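Local coordinates for beta-lactamase (Klebsiella pneumoniae, PDB 6K9T), which probably hydrolyses beta-lactam antibiotics, including cephalosporins, to substituted beta-amino acids as a class C serine enzyme, at residues L72-A77 with Y156-T161. Residues are numbered along the deposited sequence; the frame is centred on the assembly and turned at random.
With CEF (CEFOTAXIME, C3' cleaved, open, bound form), chain B.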
loop_
_atom_site.group_PDB
_atom_site.type_symbol
_atom_site.label_atom_id
_atom_site.label_comp_id
_atom_site.label_asym_id
_atom_site.label_seq_id
_atom_site.Cartn_x
_atom_site.Cartn_y
_atom_site.Cartn_z
ATOM N N LEU A 72 1.441 2.426 1.025
ATOM C CA LEU A 72 0.200 1.599 0.986
ATOM C C LEU A 72 -0.761 2.145 -0.060
ATOM O O LEU A 72 -1.579 1.382 -0.610
ATOM C CB LEU A 72 -0.540 1.540 2.321
ATOM C CG LEU A 72 -0.103 0.515 3.374
ATOM C CD1 LEU A 72 1.332 0.363 3.552
ATOM C CD2 LEU A 72 -0.831 0.723 4.674
ATOM N N SER A 73 -0.604 3.445 -0.386
ATOM C CA SER A 73 -1.400 4.098 -1.427
ATOM C C SER A 73 -1.285 3.357 -2.768
ATOM O O SER A 73 -2.206 3.415 -3.554
ATOM C CB SER A 73 -0.939 5.563 -1.604
ATOM O OG SER A 73 -1.010 6.259 -0.361
ATOM N N LYS A 74 -0.172 2.663 -3.042
ATOM C CA LYS A 74 0.007 1.967 -4.316
ATOM C C LYS A 74 -1.055 0.894 -4.488
ATOM O O LYS A 74 -1.443 0.572 -5.640
ATOM C CB LYS A 74 1.430 1.371 -4.406
ATOM C CG LYS A 74 2.553 2.437 -4.328
ATOM C CD LYS A 74 3.816 1.779 -4.851
ATOM C CE LYS A 74 4.952 2.804 -5.068
ATOM N NZ LYS A 74 5.569 3.156 -3.731
ATOM N N THR A 75 -1.483 0.252 -3.403
ATOM C CA THR A 75 -2.471 -0.789 -3.563
ATOM C C THR A 75 -3.815 -0.239 -3.985
ATOM O O THR A 75 -4.575 -0.991 -4.632
ATOM C CB THR A 75 -2.613 -1.670 -2.285
ATOM O OG1 THR A 75 -3.171 -0.899 -1.217
ATOM C CG2 THR A 75 -1.281 -2.189 -1.792
ATOM N N PHE A 76 -4.092 1.033 -3.692
ATOM C CA PHE A 76 -5.348 1.591 -4.175
ATOM C C PHE A 76 -5.293 1.892 -5.671
ATOM O O PHE A 76 -6.267 1.672 -6.355
ATOM C CB PHE A 76 -5.745 2.874 -3.368
ATOM C CG PHE A 76 -6.011 2.580 -1.914
ATOM C CD1 PHE A 76 -4.981 2.447 -1.010
ATOM C CD2 PHE A 76 -7.276 2.313 -1.497
ATOM C CE1 PHE A 76 -5.172 2.120 0.291
ATOM C CE2 PHE A 76 -7.513 1.971 -0.147
ATOM C CZ PHE A 76 -6.424 1.869 0.742
ATOM N N ALA A 77 -4.103 2.271 -6.162
ATOM C CA ALA A 77 -3.916 2.430 -7.620
ATOM C C ALA A 77 -4.105 1.062 -8.284
ATOM O O ALA A 77 -4.764 0.961 -9.324
ATOM C CB ALA A 77 -2.500 3.025 -7.932
ATOM N N TYR A 156 11.410 -1.379 -7.793
ATOM C CA TYR A 156 10.252 -0.710 -7.180
ATOM C C TYR A 156 10.203 0.732 -7.629
ATOM O O TYR A 156 11.250 1.421 -7.596
ATOM C CB TYR A 156 10.348 -0.809 -5.668
ATOM C CG TYR A 156 9.155 -0.375 -4.916
ATOM C CD1 TYR A 156 8.893 0.964 -4.712
ATOM C CD2 TYR A 156 8.327 -1.303 -4.324
ATOM C CE1 TYR A 156 7.819 1.395 -3.912
ATOM C CE2 TYR A 156 7.239 -0.872 -3.525
ATOM C CZ TYR A 156 7.010 0.463 -3.357
ATOM O OH TYR A 156 5.996 0.904 -2.503
ATOM N N SER A 157 9.019 1.228 -8.062
ATOM C CA SER A 157 8.964 2.543 -8.671
ATOM C C SER A 157 7.726 3.344 -8.297
ATOM O O SER A 157 6.594 2.914 -8.581
ATOM C CB SER A 157 9.079 2.419 -10.214
ATOM O OG SER A 157 8.998 3.745 -10.787
ATOM N N ASN A 158 7.928 4.555 -7.760
ATOM C CA ASN A 158 6.802 5.485 -7.595
ATOM C C ASN A 158 6.307 5.994 -8.936
ATOM O O ASN A 158 5.128 6.276 -9.088
ATOM C CB ASN A 158 7.216 6.718 -6.759
ATOM C CG ASN A 158 7.376 6.431 -5.291
ATOM O OD1 ASN A 158 6.787 5.496 -4.743
ATOM N ND2 ASN A 158 8.083 7.329 -4.598
ATOM N N ILE A 159 7.184 6.117 -9.931
ATOM C CA ILE A 159 6.824 6.666 -11.229
ATOM C C ILE A 159 5.943 5.652 -11.950
ATOM O O ILE A 159 4.855 5.979 -12.479
ATOM C CB ILE A 159 8.049 6.917 -12.098
ATOM C CG1 ILE A 159 9.089 7.743 -11.358
ATOM C CG2 ILE A 159 7.591 7.629 -13.409
ATOM C CD1 ILE A 159 10.345 8.021 -12.201
ATOM N N GLY A 160 6.337 4.374 -11.944
ATOM C CA GLY A 160 5.507 3.345 -12.592
ATOM C C GLY A 160 4.128 3.253 -11.945
ATOM O O GLY A 160 3.101 3.128 -12.640
ATOM N N THR A 161 4.094 3.355 -10.616
ATOM C CA THR A 161 2.801 3.337 -9.945
ATOM C C THR A 161 1.936 4.509 -10.358
ATOM O O THR A 161 0.690 4.365 -10.527
ATOM C CB THR A 161 3.023 3.344 -8.417
ATOM O OG1 THR A 161 3.902 2.246 -8.095
ATOM C CG2 THR A 161 1.667 3.082 -7.740
HETATM S S1 CEF B . 10.176 4.650 -1.303
HETATM C C1 CEF B . 11.217 3.337 -1.042
HETATM C C2 CEF B . 11.536 3.003 0.446
HETATM C C3 CEF B . 12.559 2.197 0.913
HETATM C C4 CEF B . 10.270 3.383 1.413
HETATM C C5 CEF B . 10.242 3.098 2.890
HETATM O O1 CEF B . 11.257 3.267 3.639
HETATM O O2 CEF B . 9.152 2.655 3.325
HETATM N N1 CEF B . 9.021 3.956 0.900
HETATM C C6 CEF B . 8.819 4.080 -0.521
HETATM C C7 CEF B . 7.567 5.015 -0.621
HETATM C C8 CEF B . 6.509 4.171 -0.037
HETATM O O3 CEF B . 6.157 4.282 1.139
HETATM N N2 CEF B . 7.734 6.168 0.185
HETATM C C9 CEF B . 8.225 7.324 -0.440
HETATM O O4 CEF B . 8.438 7.313 -1.640
HETATM C C10 CEF B . 8.492 8.499 0.448
HETATM N N3 CEF B . 7.904 9.645 0.370
HETATM O O5 CEF B . 6.994 9.901 -0.575
HETATM C C11 CEF B . 6.358 11.111 -0.150
HETATM C C12 CEF B . 9.485 8.217 1.545
HETATM C C13 CEF B . 10.078 6.956 1.938
HETATM S S2 CEF B . 11.033 7.260 3.147
HETATM C C14 CEF B . 10.881 8.810 3.403
HETATM N N4 CEF B . 11.548 9.542 4.404
HETATM N N5 CEF B . 9.978 9.377 2.463
#
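The side-chain nitrogen of Lys74 bonds to two groups: NZ lies 2.6 Å from Tyr156 OH and 2.8 Å from Asn158 OD1. The exact place of NZ is somewhat uncertain, because the model sets it too close to the tyrosine ring, whose edge it approaches near the ring plane. A lysine suits this buried position because its long, nearly extended chain spans the gap from one helix to the other, and the bend at the last torsion (chi4 78°) swings NZ round to the phenol. Tyr156 comes from the opposite direction, a rigid arm whose OH also bonds Lys321.

Asn158 works with both ends of its amide. While OD1 faces the lysine, ND2 of Asn158 donates a nearly straight bond of 3.0 Å (N-H...acceptor angle 172°) to O4 of the bound, ring-opened cefotaxime, the side-chain amide carbonyl of the drug. Ser71 and Lys74 fit the SxxK motif of serine beta-lactamases, Tyr156 to Asn158 the YxN motif of class C, and Lys321 the KTG motif. Ser71 is also the residue to which AMP is seen bound covalently.

Beneath the polar cluster, Thr161 crosses the lysine at about a right angle. The methyl CG2 of Thr161 packs 3.6 Å from Lys74 CG and 4.2 Å from Ala77 CB, where a small residue probably leaves room for the methyl. Thr161 OG1, 3.3 Å from Lys74 CD, turns its proton back along its own helix to Ser157 O (2.8 Å), so a buried hydroxyl can lie beside the lysine methylenes. Ser157 is the N-cap of helix 158-171: its OG accepts from Gly160 N at 3.0 Å and 173° and also bonds Gln124 O, tying the helix start to the neighbouring loop.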